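Local coordinates for ABC transporter, substrate binding protein (Agrobacterium tumefaciens, PDB 3C9H) that probably captures a solute in the periplasm and hands it to an ABC transporter, and holds a magnesium ion in the crystal, at residues 70-73 and 74-78; 117-120 and 121-125; 144-148 and 149-153; 200-203 and 204-207; 290-293 and 294-298. One frame throughout, in Å; residues are numbered along the deposited sequence.

Interaction 1: 70-73 and 74-78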
loop_
_atom_site.group_PDB
_atom_site.type_symbol
_atom_site.label_atom_id
_atom_site.label_comp_id
_atom_site.label_asym_id
_atom_site.label_seq_id
_atom_site.Cartn_x
_atom_site.Cartn_y
_atom_site.Cartn_z
ATOM N N THR A 70 -5.505 -4.282 5.247
ATOM C CA THR A 70 -5.656 -5.030 3.984
ATOM C C THR A 70 -6.193 -6.458 4.217
ATOM O O THR A 70 -7.057 -6.948 3.498
ATOM C CB THR A 70 -4.303 -5.047 3.224
ATOM O OG1 THR A 70 -3.254 -5.507 4.088
ATOM C CG2 THR A 70 -3.941 -3.656 2.656
ATOM N N GLY A 71 -5.687 -7.109 5.256
ATOM C CA GLY A 71 -6.116 -8.482 5.608
ATOM C C GLY A 71 -7.567 -8.554 6.029
ATOM O O GLY A 71 -8.228 -9.575 5.837
ATOM N N GLU A 72 -8.067 -7.470 6.601
ATOM C CA GLU A 72 -9.447 -7.359 7.009
ATOM C C GLU A 72 -10.383 -7.096 5.841
ATOM O O GLU A 72 -11.523 -7.597 5.825
ATOM C CB GLU A 72 -9.586 -6.262 8.069
ATOM C CG GLU A 72 -11.006 -6.060 8.591
ATOM C CD GLU A 72 -11.690 -7.322 9.120
ATOM O OE1 GLU A 72 -11.014 -8.309 9.494
ATOM O OE2 GLU A 72 -12.936 -7.292 9.186
ATOM N N ILE A 73 -9.921 -6.320 4.863
ATOM C CA ILE A 73 -10.678 -6.132 3.622
ATOM C C ILE A 73 -10.946 -7.501 3.028
ATOM O O ILE A 73 -12.083 -7.821 2.737
ATOM C CB ILE A 73 -9.955 -5.257 2.593
ATOM C CG1 ILE A 73 -9.805 -3.810 3.124
ATOM C CG2 ILE A 73 -10.715 -5.256 1.264
ATOM C CD1 ILE A 73 -8.846 -2.908 2.291
ATOM N N TYR A 74 -9.892 -8.289 2.862
ATOM C CA TYR A 74 -10.005 -9.652 2.329
ATOM C C TYR A 74 -10.948 -10.526 3.171
ATOM O O TYR A 74 -11.917 -11.100 2.667
ATOM C CB TYR A 74 -8.603 -10.294 2.251
ATOM C CG TYR A 74 -8.645 -11.735 1.765
ATOM C CD1 TYR A 74 -8.656 -12.040 0.413
ATOM C CD2 TYR A 74 -8.667 -12.785 2.673
ATOM C CE1 TYR A 74 -8.730 -13.374 -0.024
ATOM C CE2 TYR A 74 -8.715 -14.103 2.245
ATOM C CZ TYR A 74 -8.752 -14.391 0.908
ATOM O OH TYR A 74 -8.822 -15.718 0.499
ATOM N N ASP A 75 -10.643 -10.661 4.453
ATOM C CA ASP A 75 -11.439 -11.511 5.339
ATOM C C ASP A 75 -12.911 -11.138 5.369
ATOM O O ASP A 75 -13.798 -12.008 5.366
ATOM C CB ASP A 75 -10.899 -11.459 6.769
ATOM C CG ASP A 75 -9.616 -12.192 6.934
ATOM O OD1 ASP A 75 -9.249 -12.981 6.040
ATOM O OD2 ASP A 75 -8.967 -11.986 7.984
ATOM N N ARG A 76 -13.188 -9.851 5.412
ATOM C CA ARG A 76 -14.552 -9.383 5.511
ATOM C C ARG A 76 -15.362 -9.614 4.236
ATOM O O ARG A 76 -16.519 -10.038 4.283
ATOM C CB ARG A 76 -14.551 -7.916 5.848
ATOM C CG ARG A 76 -15.919 -7.345 6.066
ATOM C CD ARG A 76 -15.854 -6.152 7.004
ATOM N NE ARG A 76 -17.075 -5.371 6.847
ATOM C CZ ARG A 76 -17.245 -4.136 7.263
ATOM N NH1 ARG A 76 -16.243 -3.480 7.827
ATOM N NH2 ARG A 76 -18.408 -3.526 7.013
ATOM N N ILE A 77 -14.757 -9.335 3.092
ATOM C CA ILE A 77 -15.434 -9.574 1.829
ATOM C C ILE A 77 -15.742 -11.074 1.656
ATOM O O ILE A 77 -16.851 -11.445 1.243
ATOM C CB ILE A 77 -14.615 -9.008 0.636
ATOM C CG1 ILE A 77 -14.697 -7.475 0.650
ATOM C CG2 ILE A 77 -15.133 -9.601 -0.695
ATOM C CD1 ILE A 77 -13.817 -6.760 -0.352
ATOM N N VAL A 78 -14.778 -11.923 1.984
ATOM C CA VAL A 78 -14.982 -13.386 1.910
ATOM C C VAL A 78 -16.099 -13.839 2.874
ATOM O O VAL A 78 -16.987 -14.595 2.498
ATOM C CB VAL A 78 -13.691 -14.172 2.217
ATOM C CG1 VAL A 78 -13.993 -15.737 2.366
ATOM C CG2 VAL A 78 -12.654 -13.949 1.136
HETATM O O HOH W 1 -13.620 -4.442 9.550
#
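The amide N of R76 donates to the carbonyl O of E72 over 2.8 Å, a little bent at 156°. This is one of four i to i+4 bonds that build the first turns of alpha helix 70-82, in a protein with the periplasmic binding protein fold. The others run from Y74 N to T70 O, D75 N to G71 O and I77 N to I73 O.

The side chains of R76 and E72 come together without a salt bridge. E72 leaves the helix with CG anti to N (chi1 -179°) and then bends at chi2. This lays OE2 against the aliphatic part of R76, 3.8 Å from its CD, while the charged atoms stay apart. A water closes the gap, donating to E72 OE2 (3.0 Å) and accepting from R76 NH1 (3.3 Å). The guanidinium spends its charge elsewhere, in salt bridges to E66 and E80.

E72 also faces D75, its carboxylate nearly perpendicular to that of D75. With E72 OE1 and D75 OD2 4.5 Å apart, the like charges may disfavour each other somewhat. D75 OD2 lies 3.3 Å from G71 O as well, and both are acceptors.

At the helix start T70 OG1 bonds to G182 N and to a citrate, probably from the crystallisation liquor; the T70 side chain is about 7 Å from the magnesium ion held by S41 and D43. The buried flank is apolar: I73 and I77 run side by side against A91 of strand 90-93, with I73 CG2 touching I77 CD1 at 3.8 Å.

Interaction 2: 117-120 and 121-125; sequences ARWP and AWANW
W119 meets A123 across a tight turn, and P120 touches both indoles, CD on a face of W119 and CB near NE1 of W122. One backbone hydrogen bond spans the turn: A123 N donates to P120 O over 2.9 Å. It is bent to 145°, and the donor stands well above the carbonyl plane, as expected of a short 3-10 turn rather than an alpha helix. N124 N follows with a longer bond to A121 O, so two overlapping turns bring the chain round into strand 124-125.

The ring contacts centre on the two indoles. W119 presents an edge to the A123 carbonyl: its CD1 lies 3.4 Å from A123 O, which sits near the ring plane, and 3.7 Å from A123 CB. W122 takes the crowded position at chi1 (69°), with CG between N and the carbonyl carbon. That folds its indole back over the turn, so that A123 CB rests over the centre of one face and P120 CB approaches NE1 obliquely at 3.5 Å. A123 CB thus touches both indoles, being also 3.6 Å from W119 NE1.

Polar groups at the margin are joined through a water. It lies 2.7 Å from W119 O and accepts from N124 ND2 at 3.1 Å, while N124 OD1 bonds to N127 N.

The turn links the loop after strand 108-109 to the 124-125/129-131 hairpin. W119 NE1 donates to A131 O, both W122 and A123 pack on A131 of strand 129-131, and the W125 side chain packs on S103 and N104 of helix 96-104.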
loop_
_atom_site.group_PDB
_atom_site.type_symbol
_atom_site.label_atom_id
_atom_site.label_comp_id
_atom_site.label_asym_id
_atom_site.label_seq_id
_atom_site.Cartn_x
_atom_site.Cartn_y
_atom_site.Cartn_z
ATOM N N ALA A 117 -9.928 -0.454 -21.750
ATOM C CA ALA A 117 -9.104 -0.951 -22.852
ATOM C C ALA A 117 -7.737 -0.238 -22.926
ATOM O O ALA A 117 -6.746 -0.854 -23.278
ATOM C CB ALA A 117 -9.857 -0.824 -24.169
ATOM N N ARG A 118 -7.694 1.041 -22.572
ATOM C CA ARG A 118 -6.451 1.822 -22.612
ATOM C C ARG A 118 -5.638 1.836 -21.316
ATOM O O ARG A 118 -4.559 2.436 -21.266
ATOM C CB ARG A 118 -6.781 3.239 -23.030
ATOM C CG ARG A 118 -7.136 3.265 -24.505
ATOM C CD ARG A 118 -7.070 4.609 -25.038
ATOM N NE ARG A 118 -8.331 5.263 -24.852
ATOM C CZ ARG A 118 -9.196 5.550 -25.832
ATOM N NH1 ARG A 118 -8.953 5.255 -27.100
ATOM N NH2 ARG A 118 -10.326 6.151 -25.524
ATOM N N TRP A 119 -6.152 1.176 -20.281
ATOM C CA TRP A 119 -5.449 1.083 -19.002
ATOM C C TRP A 119 -4.191 0.263 -19.232
ATOM O O TRP A 119 -4.238 -0.716 -19.967
ATOM C CB TRP A 119 -6.332 0.432 -17.933
ATOM C CG TRP A 119 -5.891 0.846 -16.547
ATOM C CD1 TRP A 119 -5.315 0.069 -15.615
ATOM C CD2 TRP A 119 -5.966 2.157 -16.003
ATOM N NE1 TRP A 119 -5.017 0.811 -14.490
ATOM C CE2 TRP A 119 -5.423 2.102 -14.698
ATOM C CE3 TRP A 119 -6.452 3.373 -16.473
ATOM C CZ2 TRP A 119 -5.335 3.217 -13.888
ATOM C CZ3 TRP A 119 -6.370 4.486 -15.653
ATOM C CH2 TRP A 119 -5.829 4.400 -14.383
ATOM N N PRO A 120 -3.046 0.686 -18.664
ATOM C CA PRO A 120 -1.833 -0.090 -18.911
ATOM C C PRO A 120 -2.070 -1.568 -18.657
ATOM O O PRO A 120 -2.711 -1.931 -17.667
ATOM C CB PRO A 120 -0.836 0.530 -17.942
ATOM C CG PRO A 120 -1.274 1.955 -17.872
ATOM C CD PRO A 120 -2.758 1.860 -17.826
ATOM N N ALA A 121 -1.579 -2.408 -19.563
ATOM C CA ALA A 121 -1.892 -3.833 -19.568
ATOM C C ALA A 121 -1.429 -4.545 -18.293
ATOM O O ALA A 121 -2.132 -5.417 -17.753
ATOM C CB ALA A 121 -1.291 -4.499 -20.840
ATOM N N TRP A 122 -0.258 -4.177 -17.807
ATOM C CA TRP A 122 0.249 -4.720 -16.551
ATOM C C TRP A 122 -0.689 -4.442 -15.362
ATOM O O TRP A 122 -0.663 -5.156 -14.373
ATOM C CB TRP A 122 1.636 -4.143 -16.240
ATOM C CG TRP A 122 1.688 -2.691 -15.878
ATOM C CD1 TRP A 122 1.973 -1.655 -16.714
ATOM C CD2 TRP A 122 1.511 -2.111 -14.571
ATOM N NE1 TRP A 122 1.949 -0.471 -16.029
ATOM C CE2 TRP A 122 1.666 -0.725 -14.709
ATOM C CE3 TRP A 122 1.218 -2.635 -13.306
ATOM C CZ2 TRP A 122 1.564 0.145 -13.636
ATOM C CZ3 TRP A 122 1.062 -1.768 -12.251
ATOM C CH2 TRP A 122 1.261 -0.396 -12.413
ATOM N N ALA A 123 -1.479 -3.386 -15.476
ATOM C CA ALA A 123 -2.288 -2.848 -14.391
ATOM C C ALA A 123 -3.758 -3.279 -14.487
ATOM O O ALA A 123 -4.613 -2.756 -13.770
ATOM C CB ALA A 123 -2.158 -1.311 -14.347
ATOM N N ASN A 124 -4.047 -4.258 -15.342
ATOM C CA ASN A 124 -5.410 -4.729 -15.538
ATOM C C ASN A 124 -5.470 -6.258 -15.593
ATOM O O ASN A 124 -4.933 -6.863 -16.527
ATOM C CB ASN A 124 -5.935 -4.140 -16.845
ATOM C CG ASN A 124 -7.349 -4.554 -17.155
ATOM O OD1 ASN A 124 -7.930 -5.385 -16.467
ATOM N ND2 ASN A 124 -7.911 -3.969 -18.198
ATOM N N TRP A 125 -6.102 -6.874 -14.597
ATOM C CA TRP A 125 -6.458 -8.297 -14.642
ATOM C C TRP A 125 -7.941 -8.445 -15.025
ATOM O O TRP A 125 -8.823 -8.144 -14.232
ATOM C CB TRP A 125 -6.202 -8.998 -13.298
ATOM C CG TRP A 125 -6.361 -10.509 -13.375
ATOM C CD1 TRP A 125 -5.475 -11.396 -13.921
ATOM C CD2 TRP A 125 -7.481 -11.304 -12.912
ATOM N NE1 TRP A 125 -5.966 -12.678 -13.827
ATOM C CE2 TRP A 125 -7.192 -12.649 -13.220
ATOM C CE3 TRP A 125 -8.710 -11.002 -12.307
ATOM C CZ2 TRP A 125 -8.078 -13.705 -12.909
ATOM C CZ3 TRP A 125 -9.592 -12.056 -11.992
ATOM C CH2 TRP A 125 -9.272 -13.380 -12.291
HETATM O O HOH W 2 -6.162 -2.578 -20.308
#

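Interaction 3: 144-148 and 149-153; sequences PSFTT and EKPPA
The F146 ring carries P151 CB over one face and E149 O at its edge, near the ring plane. The face contact is a CH-pi interaction: P151 CB stands 4.0 Å from the ring centroid and 19° off the normal, displaced toward the rim. It lies just past an open beta turn in the connection between strand 135-142 and helix 155-164, a surface part of this binding-protein fold. The ring also meets that of Y161 on the helix, the two planes about 30° apart.

The turn itself runs from F146 to E149, whose CA atoms are 5.4 Å apart, with T147 and T148 at its corner. No hydrogen bond joins its ends. Instead two acceptors, F146 O and E149 O, come within 3.3 Å of each other. The carbonyl of E149 is directed at the phenylalanine, its O lying 3.3 Å from F146 CB and 3.4 Å from CD1. F146 holds CG beside its own N (chi1 -75°), and this swings the ring across toward the returning chain.

Beyond E149 the backbone of K150, P151 and P152 takes the polyproline II shape and runs past the phenylalanine. P151 meets it with CA as well as CB, P151 CA being 3.5 Å from F146 CD1. The E149 side chain, extended beyond CG, reaches the helix, where OE2 makes a salt bridge to R164. F146 and P152 both pack on L230 of strand 230-235, and P152 touches F158 too. Last along the ring, P152 CD comes to 4.0 Å from F146 CE1.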
loop_
_atom_site.group_PDB
_atom_site.type_symbol
_atom_site.label_atom_id
_atom_site.label_comp_id
_atom_site.label_asym_id
_atom_site.label_seq_id
_atom_site.Cartn_x
_atom_site.Cartn_y
_atom_site.Cartn_z
ATOM N N PRO A 144 17.285 14.486 12.993
ATOM C CA PRO A 144 18.144 14.853 14.136
ATOM C C PRO A 144 19.052 13.750 14.664
ATOM O O PRO A 144 20.037 14.052 15.345
ATOM C CB PRO A 144 17.139 15.253 15.223
ATOM C CG PRO A 144 15.948 15.728 14.450
ATOM C CD PRO A 144 15.874 14.782 13.271
ATOM N N SER A 145 18.737 12.493 14.367
ATOM C CA SER A 145 19.559 11.360 14.821
ATOM C C SER A 145 20.713 11.046 13.875
ATOM O O SER A 145 21.558 10.241 14.214
ATOM C CB SER A 145 18.714 10.084 15.004
ATOM O OG SER A 145 17.811 10.225 16.067
ATOM N N PHE A 146 20.725 11.648 12.692
ATOM C CA PHE A 146 21.734 11.364 11.674
ATOM C C PHE A 146 22.515 12.621 11.358
ATOM O O PHE A 146 22.570 13.084 10.223
ATOM C CB PHE A 146 21.104 10.782 10.431
ATOM C CG PHE A 146 20.701 9.357 10.618
ATOM C CD1 PHE A 146 21.580 8.325 10.290
ATOM C CD2 PHE A 146 19.497 9.046 11.210
ATOM C CE1 PHE A 146 21.229 7.003 10.496
ATOM C CE2 PHE A 146 19.144 7.712 11.425
ATOM C CZ PHE A 146 20.020 6.700 11.072
ATOM N N THR A 147 23.133 13.147 12.394
ATOM C CA THR A 147 23.863 14.388 12.253
ATOM C C THR A 147 25.359 14.223 11.985
ATOM O O THR A 147 25.912 15.094 11.358
ATOM C CB THR A 147 23.596 15.283 13.434
ATOM O OG1 THR A 147 23.715 14.515 14.638
ATOM C CG2 THR A 147 22.123 15.869 13.307
ATOM N N THR A 148 26.018 13.156 12.445
ATOM C CA THR A 148 27.447 12.944 12.068
ATOM C C THR A 148 27.642 11.802 11.084
ATOM O O THR A 148 28.765 11.467 10.718
ATOM C CB THR A 148 28.411 12.738 13.275
ATOM O OG1 THR A 148 27.996 11.603 14.036
ATOM C CG2 THR A 148 28.466 13.979 14.167
ATOM N N GLU A 149 26.545 11.208 10.642
ATOM C CA GLU A 149 26.611 10.196 9.616
ATOM C C GLU A 149 25.297 10.154 8.885
ATOM O O GLU A 149 24.242 10.284 9.500
ATOM C CB GLU A 149 26.913 8.851 10.242
ATOM C CG GLU A 149 27.353 7.806 9.261
ATOM C CD GLU A 149 27.304 6.425 9.880
ATOM O OE1 GLU A 149 27.600 6.305 11.104
ATOM O OE2 GLU A 149 26.942 5.474 9.146
ATOM N N LYS A 150 25.359 10.007 7.575
ATOM C CA LYS A 150 24.141 9.993 6.773
ATOM C C LYS A 150 23.420 8.638 6.928
ATOM O O LYS A 150 24.044 7.633 7.280
ATOM C CB LYS A 150 24.427 10.360 5.313
ATOM C CG LYS A 150 25.319 9.419 4.526
ATOM C CD LYS A 150 25.433 9.958 3.086
ATOM C CE LYS A 150 26.500 9.232 2.235
ATOM N NZ LYS A 150 26.792 7.790 2.612
ATOM N N PRO A 151 22.093 8.608 6.708
ATOM C CA PRO A 151 21.435 7.317 6.908
ATOM C C PRO A 151 21.801 6.298 5.836
ATOM O O PRO A 151 22.292 6.682 4.773
ATOM C CB PRO A 151 19.952 7.673 6.838
ATOM C CG PRO A 151 19.885 8.851 5.975
ATOM C CD PRO A 151 21.127 9.654 6.311
ATOM N N PRO A 152 21.568 4.994 6.120
ATOM C CA PRO A 152 21.844 3.919 5.167
ATOM C C PRO A 152 20.944 4.039 3.940
ATOM O O PRO A 152 19.800 4.456 4.071
ATOM C CB PRO A 152 21.554 2.650 5.972
ATOM C CG PRO A 152 20.612 3.082 7.051
ATOM C CD PRO A 152 20.980 4.484 7.378
ATOM N N ALA A 153 21.498 3.742 2.760
ATOM C CA ALA A 153 20.798 3.871 1.479
ATOM C C ALA A 153 20.623 2.529 0.749
ATOM O O ALA A 153 20.024 2.478 -0.321
ATOM C CB ALA A 153 21.544 4.849 0.579
#

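Interaction 4: 200-203 and 204-207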
loop_
_atom_site.group_PDB
_atom_site.type_symbol
_atom_site.label_atom_id
_atom_site.label_comp_id
_atom_site.label_asym_id
_atom_site.label_seq_id
_atom_site.Cartn_x
_atom_site.Cartn_y
_atom_site.Cartn_z
ATOM N N SER A 200 19.565 -12.151 6.158
ATOM C CA SER A 200 20.582 -11.438 6.938
ATOM C C SER A 200 20.041 -10.083 7.430
ATOM O O SER A 200 20.307 -9.680 8.575
ATOM C CB SER A 200 21.880 -11.263 6.140
ATOM O OG SER A 200 21.669 -10.458 4.987
ATOM N N VAL A 201 19.278 -9.397 6.576
ATOM C CA VAL A 201 18.617 -8.149 6.976
ATOM C C VAL A 201 17.600 -8.398 8.099
ATOM O O VAL A 201 17.628 -7.716 9.111
ATOM C CB VAL A 201 17.915 -7.429 5.786
ATOM C CG1 VAL A 201 17.208 -6.130 6.259
ATOM C CG2 VAL A 201 18.918 -7.127 4.658
ATOM N N ILE A 202 16.726 -9.388 7.926
ATOM C CA ILE A 202 15.712 -9.700 8.940
ATOM C C ILE A 202 16.375 -10.079 10.266
ATOM O O ILE A 202 15.992 -9.597 11.339
ATOM C CB ILE A 202 14.747 -10.839 8.465
ATOM C CG1 ILE A 202 14.078 -10.465 7.140
ATOM C CG2 ILE A 202 13.668 -11.112 9.504
ATOM C CD1 ILE A 202 13.590 -9.017 7.105
ATOM N N LYS A 203 17.395 -10.923 10.189
ATOM C CA LYS A 203 18.159 -11.313 11.385
ATOM C C LYS A 203 18.788 -10.100 12.082
ATOM O O LYS A 203 18.593 -9.917 13.281
ATOM C CB LYS A 203 19.222 -12.357 11.031
ATOM C CG LYS A 203 18.620 -13.733 10.710
ATOM C CD LYS A 203 19.635 -14.674 10.043
ATOM C CE LYS A 203 19.014 -16.053 9.667
ATOM N NZ LYS A 203 18.549 -16.869 10.870
ATOM N N ALA A 204 19.494 -9.256 11.326
ATOM C CA ALA A 204 20.057 -8.010 11.882
ATOM C C ALA A 204 18.998 -7.159 12.588
ATOM O O ALA A 204 19.261 -6.610 13.660
ATOM C CB ALA A 204 20.753 -7.195 10.805
ATOM N N MET A 205 17.805 -7.038 12.001
ATOM C CA MET A 205 16.744 -6.220 12.603
ATOM C C MET A 205 16.291 -6.854 13.931
ATOM O O MET A 205 16.048 -6.147 14.928
ATOM C CB MET A 205 15.544 -6.024 11.645
ATOM C CG MET A 205 15.788 -5.044 10.455
ATOM S SD MET A 205 14.335 -4.618 9.432
ATOM C CE MET A 205 14.108 -6.182 8.636
ATOM N N GLY A 206 16.165 -8.181 13.943
ATOM C CA GLY A 206 15.806 -8.897 15.172
ATOM C C GLY A 206 16.835 -8.721 16.291
ATOM O O GLY A 206 16.462 -8.553 17.442
ATOM N N ALA A 207 18.124 -8.726 15.937
ATOM C CA ALA A 207 19.220 -8.447 16.885
ATOM C C ALA A 207 19.220 -6.999 17.382
ATOM O O ALA A 207 19.573 -6.731 18.540
ATOM C CB ALA A 207 20.534 -8.776 16.257
#
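M205 reaches back along its helix onto V201 and I202, and its side chain can be traced atom by atom. CB starts beside two carbonyl oxygens of the preceding turn, 3.6 Å from I202 O and 3.7 Å from V201 O. CG sits beside the backbone N (chi1 -73°) and passes V201 O at 3.5 Å, close to where M205 N already donates to that same oxygen over 3.0 Å. From there the chain continues extended to SD and then bends at chi3 (-70°), which turns the terminal methyl back toward the previous turn. M205 CE thereby reaches two neighbours, 3.9 Å from V201 CG1 and 3.3 Å from I202 CD1. The second approach is tighter than usual for two carbons, and the side chains cross at a slant.

Main-chain i to i+4 bonds carry this framework, from A204 N to S200 O through to A207 N to K203 O (2.9 Å). K203 lies on the exposed flank, NZ bonded to S354 OG. With I202 against W348 and L352 of helix 338-353, and V201 and A204 against V159 of helix 155-164, this is the pattern of an amphipathic alpha helix packed between other helices.

Interaction 5: 290-293 and 294-298; sequences QTIM and ARQLQ
I292 O takes two backbone donors, Q296 N at 2.7 Å and L297 N at 3.3 Å, as alpha helix 287-296 comes to its C-terminal end. The earlier bonds, A294 N to Q290 O and R295 N to T291 O, are ordinary i to i+4 links. At the end the pattern spreads: L297 N is shared between I292 O, an i to i+5 bond, and M293 O at 3.1 Å. Both are well bent, 136° and 138°. Q298 then leaves the helix with phi +56°, in the left-handed region, and M293 bonds through its backbone to I299.

Side-chain packing comes next. I292 lies alongside Q296, pointing the same way, its CG2 4.0 Å from the amide carbon CD of Q296. A looser approach joins M293 CG to L297 CD1 at 4.5 Å. These residues pack onto helix 44-57, I292 and M293 on M50 and Q296 and L297 on P49. L297 ends up about 10 Å from D43, a magnesium ligand, measured between side chains.

A methyl over a guanidinium makes the third kind of contact. T291 keeps OG1 for K287 O and turns its methyl, CG2 anti to N, toward R295. The arginine bends sharply at chi2, which folds its chain over that methyl and brings one guanidinium face above it, with T291 CG2 set toward the rim. R295 NH2 makes a weak bond to A307 O. The closest side-chain approach of the pair is between T291 CG2 and R295 CG, 3.5 Å.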
loop_
_atom_site.group_PDB
_atom_site.type_symbol
_atom_site.label_atom_id
_atom_site.label_comp_id
_atom_site.label_asym_id
_atom_site.label_seq_id
_atom_site.Cartn_x
_atom_site.Cartn_y
_atom_site.Cartn_z
ATOM N N GLN A 290 -6.901 10.668 -10.949
ATOM C CA GLN A 290 -5.465 10.376 -10.973
ATOM C C GLN A 290 -4.593 11.620 -10.787
ATOM O O GLN A 290 -3.494 11.526 -10.237
ATOM C CB GLN A 290 -5.102 9.642 -12.273
ATOM C CG GLN A 290 -5.689 8.224 -12.367
ATOM C CD GLN A 290 -4.811 7.128 -11.768
ATOM O OE1 GLN A 290 -5.287 6.315 -10.956
ATOM N NE2 GLN A 290 -3.538 7.099 -12.148
ATOM N N THR A 291 -5.079 12.785 -11.231
ATOM C CA THR A 291 -4.361 14.052 -11.011
ATOM C C THR A 291 -4.401 14.488 -9.529
ATOM O O THR A 291 -3.414 15.011 -9.005
ATOM C CB THR A 291 -4.866 15.181 -11.947
ATOM O OG1 THR A 291 -4.730 14.768 -13.302
ATOM C CG2 THR A 291 -4.059 16.475 -11.761
ATOM N N ILE A 292 -5.525 14.255 -8.857
ATOM C CA ILE A 292 -5.629 14.504 -7.403
ATOM C C ILE A 292 -4.626 13.658 -6.638
ATOM O O ILE A 292 -3.895 14.176 -5.788
ATOM C CB ILE A 292 -7.057 14.267 -6.846
ATOM C CG1 ILE A 292 -8.046 15.278 -7.449
ATOM C CG2 ILE A 292 -7.052 14.347 -5.304
ATOM C CD1 ILE A 292 -9.549 14.879 -7.287
ATOM N N MET A 293 -4.561 12.367 -6.937
ATOM C CA MET A 293 -3.526 11.482 -6.344
ATOM C C MET A 293 -2.090 12.022 -6.537
ATOM O O MET A 293 -1.331 12.232 -5.582
ATOM C CB MET A 293 -3.544 10.120 -7.029
ATOM C CG MET A 293 -4.555 9.106 -6.571
ATOM S SD MET A 293 -4.454 7.670 -7.718
ATOM C CE MET A 293 -6.057 6.950 -7.402
ATOM N N ALA A 294 -1.730 12.235 -7.794
ATOM C CA ALA A 294 -0.396 12.680 -8.155
ATOM C C ALA A 294 -0.039 14.041 -7.560
ATOM O O ALA A 294 1.076 14.238 -7.084
ATOM C CB ALA A 294 -0.256 12.733 -9.663
ATOM N N ARG A 295 -0.979 14.981 -7.622
ATOM C CA ARG A 295 -0.686 16.377 -7.303
ATOM C C ARG A 295 -1.012 16.749 -5.877
ATOM O O ARG A 295 -0.432 17.714 -5.348
ATOM C CB ARG A 295 -1.431 17.312 -8.243
ATOM C CG ARG A 295 -1.220 16.989 -9.694
ATOM C CD ARG A 295 -0.092 17.757 -10.372
ATOM N NE ARG A 295 -0.295 17.713 -11.827
ATOM C CZ ARG A 295 -0.050 16.656 -12.611
ATOM N NH1 ARG A 295 0.467 15.526 -12.120
ATOM N NH2 ARG A 295 -0.302 16.743 -13.918
ATOM N N GLN A 296 -1.929 16.014 -5.251
ATOM C CA GLN A 296 -2.352 16.335 -3.891
ATOM C C GLN A 296 -1.874 15.343 -2.857
ATOM O O GLN A 296 -1.463 15.762 -1.770
ATOM C CB GLN A 296 -3.867 16.501 -3.797
ATOM C CG GLN A 296 -4.345 17.778 -4.459
ATOM C CD GLN A 296 -5.849 17.997 -4.331
ATOM O OE1 GLN A 296 -6.429 17.849 -3.256
ATOM N NE2 GLN A 296 -6.480 18.374 -5.438
ATOM N N LEU A 297 -1.901 14.046 -3.174
ATOM C CA LEU A 297 -1.676 13.017 -2.160
ATOM C C LEU A 297 -0.283 12.398 -2.212
ATOM O O LEU A 297 -0.003 11.456 -1.468
ATOM C CB LEU A 297 -2.739 11.898 -2.287
ATOM C CG LEU A 297 -4.204 12.273 -2.559
ATOM C CD1 LEU A 297 -5.093 11.033 -2.552
ATOM C CD2 LEU A 297 -4.686 13.308 -1.558
ATOM N N GLN A 298 0.587 12.882 -3.102
ATOM C CA GLN A 298 1.918 12.285 -3.260
ATOM C C GLN A 298 1.836 10.786 -3.562
ATOM O O GLN A 298 2.697 10.015 -3.159
ATOM C CB GLN A 298 2.753 12.502 -1.984
ATOM C CG GLN A 298 3.057 13.946 -1.666
ATOM C CD GLN A 298 4.309 14.399 -2.356
ATOM O OE1 GLN A 298 4.513 14.139 -3.551
ATOM N NE2 GLN A 298 5.169 15.070 -1.615
#

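Overall arrangement
Interactions 1, 4 and 5 are stretches of alpha helix with one buried flank; interactions 2 and 3 are turns in connecting segments, and interaction 3 is the surface contact. Only interactions 2 and 5 touch, where W119 CH2 meets Q290 CD at 3.9 Å. Interactions 3 and 4, about 20 Å apart between centres, both pack on helix 155-164, while interactions 1 and 2 both reach helix 96-104. Chemistry follows place: carboxylates mark interaction 1, whose start lies near the magnesium site, and both it and interaction 2 use a bridging water; indoles dominate interaction 2, proline on phenylalanine interaction 3, aliphatic packing interaction 4. Interaction 5 differs from the other helical contacts in its forked bonds at a helix end.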